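Local coordinates for uncharacterized protein (Neisseria gonorrhoeae, PDB 5V77) that is of unknown function but belongs to the NGO_1070-like family and folds as an all-beta protein that assembles in two copies, at residues N29-F35 with Y46-I52; K10-F14 with N107-L111; H15-E21 with F73-E79. All coordinates share one frame; numbering follows the deposited sequence. Where two conformers were deposited one is given.

Interaction 1. Residues N29-F35 with Y46-I52; sequences NTLTLSF and YIKCSNI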
loop_
_atom_site.group_PDB
_atom_site.type_symbol
_atom_site.label_atom_id
_atom_site.label_comp_id
_atom_site.label_asym_id
_atom_site.label_seq_id
_atom_site.Cartn_x
_atom_site.Cartn_y
_atom_site.Cartn_z
ATOM N N ASN A 29 -5.424 4.162 9.018
ATOM C CA ASN A 29 -5.464 2.966 9.864
ATOM C C ASN A 29 -6.111 1.765 9.195
ATOM O O ASN A 29 -6.019 0.646 9.744
ATOM C CB ASN A 29 -6.211 3.258 11.174
ATOM C CG ASN A 29 -5.441 4.191 12.091
ATOM O OD1 ASN A 29 -4.267 4.506 11.848
ATOM N ND2 ASN A 29 -6.089 4.631 13.161
ATOM N N THR A 30 -6.788 1.969 8.063
ATOM C CA THR A 30 -7.563 0.925 7.410
ATOM C C THR A 30 -7.190 0.872 5.943
ATOM O O THR A 30 -6.993 1.920 5.302
ATOM C CB THR A 30 -9.064 1.180 7.555
ATOM O OG1 THR A 30 -9.403 1.104 8.933
ATOM C CG2 THR A 30 -9.888 0.136 6.771
ATOM N N LEU A 31 -7.076 -0.350 5.422
ATOM C CA LEU A 31 -6.918 -0.596 3.995
ATOM C C LEU A 31 -8.123 -1.365 3.486
ATOM O O LEU A 31 -8.505 -2.391 4.074
ATOM C CB LEU A 31 -5.647 -1.398 3.700
ATOM C CG LEU A 31 -4.358 -0.573 3.632
ATOM C CD1 LEU A 31 -3.185 -1.517 3.629
ATOM C CD2 LEU A 31 -4.365 0.284 2.359
ATOM N N THR A 32 -8.704 -0.899 2.384
ATOM C CA THR A 32 -9.815 -1.612 1.763
ATOM C C THR A 32 -9.416 -2.004 0.352
ATOM O O THR A 32 -8.936 -1.167 -0.430
ATOM C CB THR A 32 -11.098 -0.769 1.753
ATOM O OG1 THR A 32 -11.417 -0.396 3.102
ATOM C CG2 THR A 32 -12.290 -1.579 1.172
ATOM N N LEU A 33 -9.601 -3.276 0.043
ATOM C CA LEU A 33 -9.355 -3.823 -1.281
ATOM C C LEU A 33 -10.705 -4.058 -1.935
ATOM O O LEU A 33 -11.578 -4.669 -1.318
ATOM C CB LEU A 33 -8.572 -5.136 -1.181
ATOM C CG LEU A 33 -7.052 -5.057 -1.013
ATOM C CD1 LEU A 33 -6.677 -4.328 0.275
ATOM C CD2 LEU A 33 -6.453 -6.461 -0.994
ATOM N N SER A 34 -10.893 -3.562 -3.163
ATOM C CA SER A 34 -12.185 -3.701 -3.828
ATOM C C SER A 34 -12.056 -4.552 -5.078
ATOM O O SER A 34 -11.041 -4.491 -5.780
ATOM C CB SER A 34 -12.780 -2.344 -4.186
ATOM O OG SER A 34 -13.056 -1.625 -2.993
ATOM N N PHE A 35 -13.129 -5.301 -5.368
ATOM C CA PHE A 35 -13.097 -6.370 -6.355
ATOM C C PHE A 35 -14.326 -6.326 -7.245
ATOM O O PHE A 35 -15.419 -5.968 -6.798
ATOM C CB PHE A 35 -13.062 -7.751 -5.687
ATOM C CG PHE A 35 -11.906 -7.943 -4.746
ATOM C CD1 PHE A 35 -11.997 -7.517 -3.421
ATOM C CD2 PHE A 35 -10.734 -8.559 -5.183
ATOM C CE1 PHE A 35 -10.927 -7.699 -2.534
ATOM C CE2 PHE A 35 -9.665 -8.751 -4.313
ATOM C CZ PHE A 35 -9.754 -8.319 -2.989
ATOM N N TYR A 46 -15.624 -6.338 -1.147
ATOM C CA TYR A 46 -14.417 -5.708 -0.611
ATOM C C TYR A 46 -13.888 -6.520 0.558
ATOM O O TYR A 46 -14.626 -7.277 1.196
ATOM C CB TYR A 46 -14.695 -4.266 -0.164
ATOM C CG TYR A 46 -15.699 -4.159 0.971
ATOM C CD1 TYR A 46 -15.306 -4.332 2.306
ATOM C CD2 TYR A 46 -17.043 -3.886 0.710
ATOM C CE1 TYR A 46 -16.237 -4.244 3.350
ATOM C CE2 TYR A 46 -17.977 -3.798 1.743
ATOM C CZ TYR A 46 -17.565 -3.970 3.054
ATOM O OH TYR A 46 -18.496 -3.886 4.071
ATOM N N ILE A 47 -12.599 -6.351 0.830
ATOM C CA ILE A 47 -11.972 -6.847 2.055
ATOM C C ILE A 47 -11.444 -5.639 2.801
ATOM O O ILE A 47 -10.652 -4.858 2.251
ATOM C CB ILE A 47 -10.833 -7.835 1.758
ATOM C CG1 ILE A 47 -11.380 -9.070 1.056
ATOM C CG2 ILE A 47 -10.108 -8.217 3.061
ATOM C CD1 ILE A 47 -10.275 -9.974 0.484
ATOM N N LYS A 48 -11.869 -5.490 4.047
ATOM C CA LYS A 48 -11.503 -4.338 4.871
ATOM C C LYS A 48 -10.532 -4.789 5.957
ATOM O O LYS A 48 -10.869 -5.655 6.777
ATOM C CB LYS A 48 -12.752 -3.718 5.493
ATOM C CG LYS A 48 -12.479 -2.491 6.399
ATOM C CD LYS A 48 -13.800 -2.031 7.034
ATOM C CE LYS A 48 -13.599 -0.977 8.111
ATOM N NZ LYS A 48 -14.923 -0.494 8.647
ATOM N N CYS A 49 -9.339 -4.205 5.964
ATOM C CA CYS A 49 -8.278 -4.567 6.905
ATOM C C CYS A 49 -8.160 -3.408 7.886
ATOM O O CYS A 49 -7.641 -2.352 7.528
ATOM C CB CYS A 49 -6.974 -4.816 6.160
ATOM S SG CYS A 49 -7.139 -6.125 4.863
ATOM N N SER A 50 -8.662 -3.581 9.111
ATOM C CA SER A 50 -8.726 -2.480 10.073
ATOM C C SER A 50 -7.587 -2.554 11.086
ATOM O O SER A 50 -7.339 -3.614 11.675
ATOM C CB SER A 50 -10.063 -2.474 10.823
ATOM O OG SER A 50 -11.128 -2.341 9.902
ATOM N N ASN A 51 -6.938 -1.402 11.316
ATOM C CA ASN A 51 -5.785 -1.269 12.204
ATOM C C ASN A 51 -4.623 -2.057 11.624
ATOM O O ASN A 51 -4.275 -3.150 12.087
ATOM C CB ASN A 51 -6.140 -1.689 13.643
ATOM C CG ASN A 51 -7.129 -0.743 14.267
ATOM O OD1 ASN A 51 -7.365 0.346 13.729
ATOM N ND2 ASN A 51 -7.734 -1.142 15.381
ATOM N N ILE A 52 -4.015 -1.479 10.591
ATOM C CA ILE A 52 -2.988 -2.158 9.819
ATOM C C ILE A 52 -1.754 -2.403 10.663
ATOM O O ILE A 52 -1.268 -1.510 11.375
ATOM C CB ILE A 52 -2.630 -1.315 8.588
ATOM C CG1 ILE A 52 -3.857 -1.197 7.695
ATOM C CG2 ILE A 52 -1.441 -1.931 7.833
ATOM C CD1 ILE A 52 -4.286 -2.476 7.101
HETATM O O HOH W 1 -9.002 1.213 11.678
#

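Interaction 2. Residues K10-F14 with N107-L111; sequences KKNIF and NFEPL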
loop_
_atom_site.group_PDB
_atom_site.type_symbol
_atom_site.label_atom_id
_atom_site.label_comp_id
_atom_site.label_asym_id
_atom_site.label_seq_id
_atom_site.Cartn_x
_atom_site.Cartn_y
_atom_site.Cartn_z
ATOM N N LYS A 10 -6.827 -21.211 8.765
ATOM C CA LYS A 10 -6.602 -20.827 7.374
ATOM C C LYS A 10 -7.872 -21.060 6.566
ATOM O O LYS A 10 -8.640 -21.987 6.840
ATOM C CB LYS A 10 -5.434 -21.603 6.743
ATOM N N LYS A 11 -8.081 -20.222 5.555
ATOM C CA LYS A 11 -9.349 -20.219 4.839
ATOM C C LYS A 11 -9.168 -19.511 3.503
ATOM O O LYS A 11 -8.486 -18.491 3.428
ATOM C CB LYS A 11 -10.423 -19.526 5.684
ATOM C CG LYS A 11 -11.836 -19.641 5.169
ATOM C CD LYS A 11 -12.814 -19.174 6.242
ATOM C CE LYS A 11 -13.442 -17.831 5.898
ATOM N NZ LYS A 11 -13.993 -17.156 7.109
ATOM N N ASN A 12 -9.768 -20.055 2.451
ATOM C CA ASN A 12 -9.722 -19.424 1.138
ATOM C C ASN A 12 -11.020 -18.669 0.898
ATOM O O ASN A 12 -12.108 -19.237 1.045
ATOM C CB ASN A 12 -9.497 -20.455 0.032
ATOM C CG ASN A 12 -8.068 -20.946 -0.019
ATOM O OD1 ASN A 12 -7.139 -20.166 -0.240
ATOM N ND2 ASN A 12 -7.883 -22.247 0.173
ATOM N N ILE A 13 -10.908 -17.393 0.532
ATOM C CA ILE A 13 -12.068 -16.552 0.286
ATOM C C ILE A 13 -11.917 -15.879 -1.073
ATOM O O ILE A 13 -10.849 -15.898 -1.685
ATOM C CB ILE A 13 -12.274 -15.502 1.390
ATOM C CG1 ILE A 13 -11.111 -14.497 1.404
ATOM C CG2 ILE A 13 -12.435 -16.187 2.736
ATOM C CD1 ILE A 13 -11.346 -13.294 2.271
ATOM N N PHE A 14 -13.029 -15.311 -1.555
ATOM C CA PHE A 14 -13.037 -14.469 -2.754
ATOM C C PHE A 14 -12.465 -15.221 -3.961
ATOM O O PHE A 14 -11.449 -14.836 -4.549
ATOM C CB PHE A 14 -12.289 -13.155 -2.495
ATOM C CG PHE A 14 -13.153 -12.082 -1.899
ATOM C CD1 PHE A 14 -13.880 -12.322 -0.748
ATOM C CD2 PHE A 14 -13.240 -10.831 -2.486
ATOM C CE1 PHE A 14 -14.692 -11.345 -0.193
ATOM C CE2 PHE A 14 -14.052 -9.848 -1.917
ATOM C CZ PHE A 14 -14.772 -10.109 -0.786
ATOM N N ASN A 107 -12.427 -8.057 7.707
ATOM C CA ASN A 107 -13.810 -8.409 7.413
ATOM C C ASN A 107 -14.043 -8.237 5.924
ATOM O O ASN A 107 -13.235 -7.626 5.224
ATOM C CB ASN A 107 -14.802 -7.537 8.194
ATOM C CG ASN A 107 -14.702 -7.737 9.682
ATOM O OD1 ASN A 107 -14.290 -6.836 10.408
ATOM N ND2 ASN A 107 -15.079 -8.921 10.150
ATOM N N PHE A 108 -15.167 -8.761 5.441
ATOM C CA PHE A 108 -15.400 -8.674 4.007
ATOM C C PHE A 108 -16.883 -8.847 3.701
ATOM O O PHE A 108 -17.641 -9.417 4.492
ATOM C CB PHE A 108 -14.556 -9.712 3.258
ATOM C CG PHE A 108 -14.706 -11.118 3.774
ATOM C CD1 PHE A 108 -15.685 -11.960 3.263
ATOM C CD2 PHE A 108 -13.855 -11.613 4.755
ATOM C CE1 PHE A 108 -15.827 -13.258 3.729
ATOM C CE2 PHE A 108 -13.998 -12.915 5.229
ATOM C CZ PHE A 108 -14.985 -13.739 4.708
ATOM N N GLU A 109 -17.287 -8.309 2.546
ATOM C CA GLU A 109 -18.632 -8.442 1.992
ATOM C C GLU A 109 -18.469 -8.707 0.500
ATOM O O GLU A 109 -17.568 -8.137 -0.141
ATOM C CB GLU A 109 -19.501 -7.184 2.207
ATOM C CG GLU A 109 -20.025 -6.962 3.622
ATOM C CD GLU A 109 -21.350 -7.654 3.860
ATOM O OE1 GLU A 109 -22.179 -7.119 4.634
ATOM O OE2 GLU A 109 -21.566 -8.728 3.262
ATOM N N PRO A 110 -19.304 -9.570 -0.091
ATOM C CA PRO A 110 -20.339 -10.352 0.597
ATOM C C PRO A 110 -19.720 -11.512 1.367
ATOM O O PRO A 110 -18.517 -11.740 1.247
ATOM C CB PRO A 110 -21.229 -10.832 -0.554
ATOM C CG PRO A 110 -20.347 -10.923 -1.693
ATOM C CD PRO A 110 -19.349 -9.775 -1.542
ATOM N N LEU A 111 -20.526 -12.218 2.165
ATOM C CA LEU A 111 -20.002 -13.339 2.931
ATOM C C LEU A 111 -19.825 -14.594 2.090
ATOM O O LEU A 111 -19.131 -15.516 2.528
ATOM C CB LEU A 111 -20.907 -13.628 4.129
ATOM C CG LEU A 111 -20.961 -12.501 5.161
ATOM C CD1 LEU A 111 -21.706 -12.920 6.428
ATOM C CD2 LEU A 111 -19.552 -12.007 5.489
#

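Interaction 3. Residues H15-E21 with F73-E79; sequences HNVSLYE and FPLFIPE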
loop_
_atom_site.group_PDB
_atom_site.type_symbol
_atom_site.label_atom_id
_atom_site.label_comp_id
_atom_site.label_asym_id
_atom_site.label_seq_id
_atom_site.Cartn_x
_atom_site.Cartn_y
_atom_site.Cartn_z
ATOM N N HIS A 15 -13.147 -16.308 -4.328
ATOM C CA HIS A 15 -12.716 -17.099 -5.474
ATOM C C HIS A 15 -12.996 -16.359 -6.776
ATOM O O HIS A 15 -14.070 -15.776 -6.956
ATOM C CB HIS A 15 -13.430 -18.449 -5.504
ATOM C CG HIS A 15 -12.943 -19.429 -4.482
ATOM N ND1 HIS A 15 -12.657 -19.075 -3.180
ATOM C CD2 HIS A 15 -12.720 -20.760 -4.566
ATOM C CE1 HIS A 15 -12.265 -20.146 -2.512
ATOM N NE2 HIS A 15 -12.290 -21.180 -3.332
ATOM N N ASN A 16 -12.017 -16.388 -7.679
ATOM C CA ASN A 16 -12.140 -15.858 -9.033
ATOM C C ASN A 16 -12.659 -14.418 -9.035
ATOM O O ASN A 16 -13.696 -14.096 -9.608
ATOM C CB ASN A 16 -13.018 -16.789 -9.882
ATOM C CG ASN A 16 -12.457 -18.208 -9.950
ATOM O OD1 ASN A 16 -11.251 -18.425 -9.791
ATOM N ND2 ASN A 16 -13.330 -19.180 -10.175
ATOM N N VAL A 17 -11.903 -13.536 -8.382
ATOM C CA VAL A 17 -12.242 -12.124 -8.317
ATOM C C VAL A 17 -11.151 -11.298 -9.000
ATOM O O VAL A 17 -10.061 -11.781 -9.294
ATOM C CB VAL A 17 -12.437 -11.650 -6.867
ATOM C CG1 VAL A 17 -13.653 -12.337 -6.252
ATOM C CG2 VAL A 17 -11.183 -11.952 -6.079
ATOM N N SER A 18 -11.450 -10.016 -9.196
ATOM C CA SER A 18 -10.539 -9.080 -9.853
ATOM C C SER A 18 -10.352 -7.875 -8.946
ATOM O O SER A 18 -11.304 -7.126 -8.718
ATOM C CB SER A 18 -11.097 -8.654 -11.211
ATOM O OG SER A 18 -10.219 -7.735 -11.844
ATOM N N LEU A 19 -9.130 -7.691 -8.442
ATOM C CA LEU A 19 -8.802 -6.546 -7.597
ATOM C C LEU A 19 -8.560 -5.305 -8.451
ATOM O O LEU A 19 -7.736 -5.329 -9.371
ATOM C CB LEU A 19 -7.561 -6.859 -6.769
ATOM C CG LEU A 19 -6.988 -5.698 -5.946
ATOM C CD1 LEU A 19 -7.931 -5.400 -4.799
ATOM C CD2 LEU A 19 -5.635 -6.100 -5.425
ATOM N N TYR A 20 -9.267 -4.207 -8.148
ATOM C CA TYR A 20 -9.098 -2.997 -8.941
ATOM C C TYR A 20 -8.658 -1.787 -8.134
ATOM O O TYR A 20 -8.365 -0.749 -8.737
ATOM C CB TYR A 20 -10.382 -2.654 -9.725
ATOM C CG TYR A 20 -11.575 -2.201 -8.898
ATOM C CD1 TYR A 20 -12.532 -3.111 -8.458
ATOM C CD2 TYR A 20 -11.757 -0.855 -8.582
ATOM C CE1 TYR A 20 -13.635 -2.688 -7.694
ATOM C CE2 TYR A 20 -12.844 -0.422 -7.830
ATOM C CZ TYR A 20 -13.781 -1.350 -7.387
ATOM O OH TYR A 20 -14.869 -0.926 -6.648
ATOM N N GLU A 21 -8.588 -1.876 -6.808
ATOM C CA GLU A 21 -8.061 -0.746 -6.055
ATOM C C GLU A 21 -7.704 -1.167 -4.640
ATOM O O GLU A 21 -8.245 -2.129 -4.089
ATOM C CB GLU A 21 -9.053 0.418 -6.013
ATOM C CG GLU A 21 -10.300 0.075 -5.266
ATOM C CD GLU A 21 -11.256 1.229 -5.184
ATOM O OE1 GLU A 21 -11.101 2.189 -5.958
ATOM O OE2 GLU A 21 -12.173 1.177 -4.344
ATOM N N PHE A 73 -3.388 -3.358 -11.824
ATOM C CA PHE A 73 -4.847 -3.411 -11.839
ATOM C C PHE A 73 -5.361 -3.424 -13.272
ATOM O O PHE A 73 -4.830 -2.708 -14.121
ATOM C CB PHE A 73 -5.454 -2.207 -11.119
ATOM C CG PHE A 73 -5.017 -2.058 -9.690
ATOM C CD1 PHE A 73 -4.875 -3.160 -8.856
ATOM C CD2 PHE A 73 -4.759 -0.798 -9.177
ATOM C CE1 PHE A 73 -4.477 -2.999 -7.521
ATOM C CE2 PHE A 73 -4.360 -0.626 -7.849
ATOM C CZ PHE A 73 -4.206 -1.718 -7.027
ATOM N N PRO A 74 -6.406 -4.209 -13.586
ATOM C CA PRO A 74 -7.115 -5.116 -12.673
ATOM C C PRO A 74 -6.289 -6.368 -12.430
ATOM O O PRO A 74 -5.654 -6.860 -13.355
ATOM C CB PRO A 74 -8.414 -5.459 -13.428
ATOM C CG PRO A 74 -8.444 -4.553 -14.624
ATOM C CD PRO A 74 -7.026 -4.175 -14.916
ATOM N N LEU A 75 -6.277 -6.873 -11.207
ATOM C CA LEU A 75 -5.472 -8.039 -10.866
ATOM C C LEU A 75 -6.404 -9.228 -10.663
ATOM O O LEU A 75 -7.137 -9.281 -9.673
ATOM C CB LEU A 75 -4.644 -7.752 -9.615
ATOM C CG LEU A 75 -3.677 -8.827 -9.118
ATOM C CD1 LEU A 75 -2.533 -9.000 -10.110
ATOM C CD2 LEU A 75 -3.147 -8.462 -7.726
ATOM N N PHE A 76 -6.344 -10.200 -11.557
ATOM C CA PHE A 76 -7.214 -11.361 -11.438
ATOM C C PHE A 76 -6.634 -12.350 -10.428
ATOM O O PHE A 76 -5.443 -12.675 -10.474
ATOM C CB PHE A 76 -7.414 -11.981 -12.818
ATOM C CG PHE A 76 -7.903 -10.985 -13.840
ATOM C CD1 PHE A 76 -7.169 -10.713 -14.980
ATOM C CD2 PHE A 76 -9.075 -10.279 -13.622
ATOM C CE1 PHE A 76 -7.616 -9.783 -15.903
ATOM C CE2 PHE A 76 -9.527 -9.352 -14.532
ATOM C CZ PHE A 76 -8.799 -9.104 -15.680
ATOM N N ILE A 77 -7.476 -12.796 -9.492
ATOM C CA ILE A 77 -7.047 -13.578 -8.340
ATOM C C ILE A 77 -7.881 -14.851 -8.263
ATOM O O ILE A 77 -9.109 -14.776 -8.117
ATOM C CB ILE A 77 -7.180 -12.774 -7.035
ATOM C CG1 ILE A 77 -6.290 -11.527 -7.065
ATOM C CG2 ILE A 77 -6.833 -13.639 -5.836
ATOM C CD1 ILE A 77 -6.555 -10.580 -5.901
ATOM N N PRO A 78 -7.264 -16.033 -8.351
ATOM C CA PRO A 78 -8.033 -17.274 -8.140
ATOM C C PRO A 78 -8.685 -17.365 -6.768
ATOM O O PRO A 78 -9.837 -17.809 -6.663
ATOM C CB PRO A 78 -6.976 -18.369 -8.337
ATOM C CG PRO A 78 -5.929 -17.727 -9.211
ATOM C CD PRO A 78 -5.876 -16.299 -8.754
ATOM N N GLU A 79 -7.976 -16.981 -5.712
ATOM C CA GLU A 79 -8.495 -17.045 -4.347
ATOM C C GLU A 79 -7.536 -16.289 -3.440
ATOM O O GLU A 79 -6.386 -16.039 -3.802
ATOM C CB GLU A 79 -8.652 -18.489 -3.864
ATOM C CG GLU A 79 -7.330 -19.211 -3.718
ATOM C CD GLU A 79 -7.506 -20.706 -3.535
ATOM O OE1 GLU A 79 -8.611 -21.138 -3.136
ATOM O OE2 GLU A 79 -6.534 -21.445 -3.801
#

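Interaction 1. Residues N29-F35 with Y46-I52
This contact is the body of a beta hairpin, in which strands 30-37 and 43-58 run antiparallel. The axes of strands 30-35 and 46-50 approach to 4.7 Å. Leu31 and Cys49 form one hydrogen-bonded pair, with Cys49 N 2.7 Å from Leu31 O and Leu31 N bonded back to Cys49 O. Leu33 and Ile47 form the next such pair, where Leu33 N gives Ile47 O a nearly straight bond (172°). Past the pairs the chain turns a corner at Asn51. There Ile52 N bonds to Asn29 O at 3.0 Å, and Asn51 N adds a weak bond to the same oxygen.

The two faces differ. Thr30, Thr32, Ser34, Tyr46, Lys48 and Ser50 share the more polar one. The methyl CG2 of Thr30 stands anti to its backbone N and meets Lys48 CG at 3.7 Å. The lysine chain is extended and carries its amine away from strand 30-35. A water donates to both Thr30 OG1 and Asn51 OD1, at 2.8 Å each. Thr30 OG1 also bonds to Asp26, and Asn51 ND2 to Glu104.

Leu31, Leu33, Ile47 and Cys49 line the apolar face. Beyond the corner, the Ile52 and Leu31 side chains cross at about a right angle, with Ile52 CD1 3.8 Å from Leu31 CD1. At the other end, Ile47 CD1 lies 3.8 Å from Phe35 CE1. The edge of the Phe35 ring is turned to Tyr46 CA.

Asn29 bonds through its side chain to Leu72 and Asp70 of the second subunit. Within the chain, strand 17-25 pairs with 30-37 on one side of the hairpin, and strand 105-109 pairs with 43-58 on the other. Strands 89-94 and 98-103 pack against the apolar face.

Interaction 2. Residues K10-F14 with N107-L111
Aromatic packing joins two edges of the curled beta sheet here, strand 9-13 and strand 105-109. They are not paired with each other, and the contact is made by side chains, chiefly round the Phe108 ring.

The CH-pi contact comes from Ile13. Its CD1 sits over one face of the Phe108 ring, 4.1 Å from the centroid and 19° off the normal. The Ile13 side chain gets there with CG1 between the backbone N and the carbonyl carbon (chi1 65°). Its other branch also touches the ring, with CG2 4.0 Å from Phe108 CZ.

The aromatic pair is Phe14 with Phe108. The ring planes are perpendicular, and the centroids lie 5.8 Å apart. Phe14 CE1 approaches Phe108 CD1 to 3.6 Å and also rests near Phe108 CB. Phe14 further makes edge-to-face pairs with Phe35 and Phe44, and Ile47 touches both Ile13 and Phe108. Together they form an apolar cluster.

Two polar groups lie near ring edges. Lys11 NZ is near the plane of the Phe108 ring, 4.3 Å from Phe108 CZ. At the edge of the Phe14 ring, CZ lies 3.5 Å from Glu109 O.

Interaction 3. Residues H15-E21 with F73-E79
An antiparallel strand pair with a G1 beta bulge joins strand 17-25 to the start of strand 75-84. Asn16 and Val17 both face Ile77 at the bulge. Val17 N bonds to Ile77 O at 3.1 Å, while Asn16 N bonds to Pro78 O at 2.8 Å from above the carbonyl plane. Asn16 takes the left-handed backbone conformation expected at the first position of a G1 bulge. Ile77 N returns a bond to Val17 O. Leu19 and Leu75 form the next hydrogen-bonded pair, using both of their N-H and C=O groups.

Val17, Leu19, Leu75 and Ile77 share the buried face. With CG anti to the backbone N (chi1 173°), the Leu19 side chain reaches across to the other segment, and Leu19 CD2 lies 3.9 Å from Phe73 CE1 and 4.1 Å from Leu75 CD2. Leu19 CB meets Ile77 CD1.

Phe73 lays one ring face against the backbone of Tyr20 and Glu21. Tyr20 O lies above it toward the rim, and Glu21 CA makes a CH-pi contact 4.3 Å from the centroid. Phe73 also makes backbone hydrogen bonds to the second subunit.

On the other face, Ser18 OG lies 3.3 Å from Pro74 CB. At the far end, His15 and Glu79 run side by side, with ring and carboxylate planes 86° apart. Glu79 CB sits over the His15 ring.

The chemistry is divided: backbone bonds fix the register, and apolar side chains bury one face. His15 NE2 and Glu79 OE1 are 3.7 Å apart, too long to count as a hydrogen bond; if the histidine were protonated, the carboxylate would probably favour it.

Overall arrangement
From the N terminus, strand 9-13 enters interaction 2, whose partner lies near the C terminus. This contact closes the longest loop and encloses the other two. The chain then passes directly into residues 15-21, which meet residues 73-79 in interaction 3. Interaction 1 falls within that loop, as the hairpin of strands 30-37 and 43-58. The three contacts therefore nest without crossing. All belong to one curled antiparallel sheet. Strand 17-25 pairs with 30-37, linking interactions 3 and 1, and strand 43-58 pairs with 105-109, linking interactions 1 and 2. Strand 75-84 pairs with both 9-13 and 17-25, so it ties interaction 2 to interaction 3.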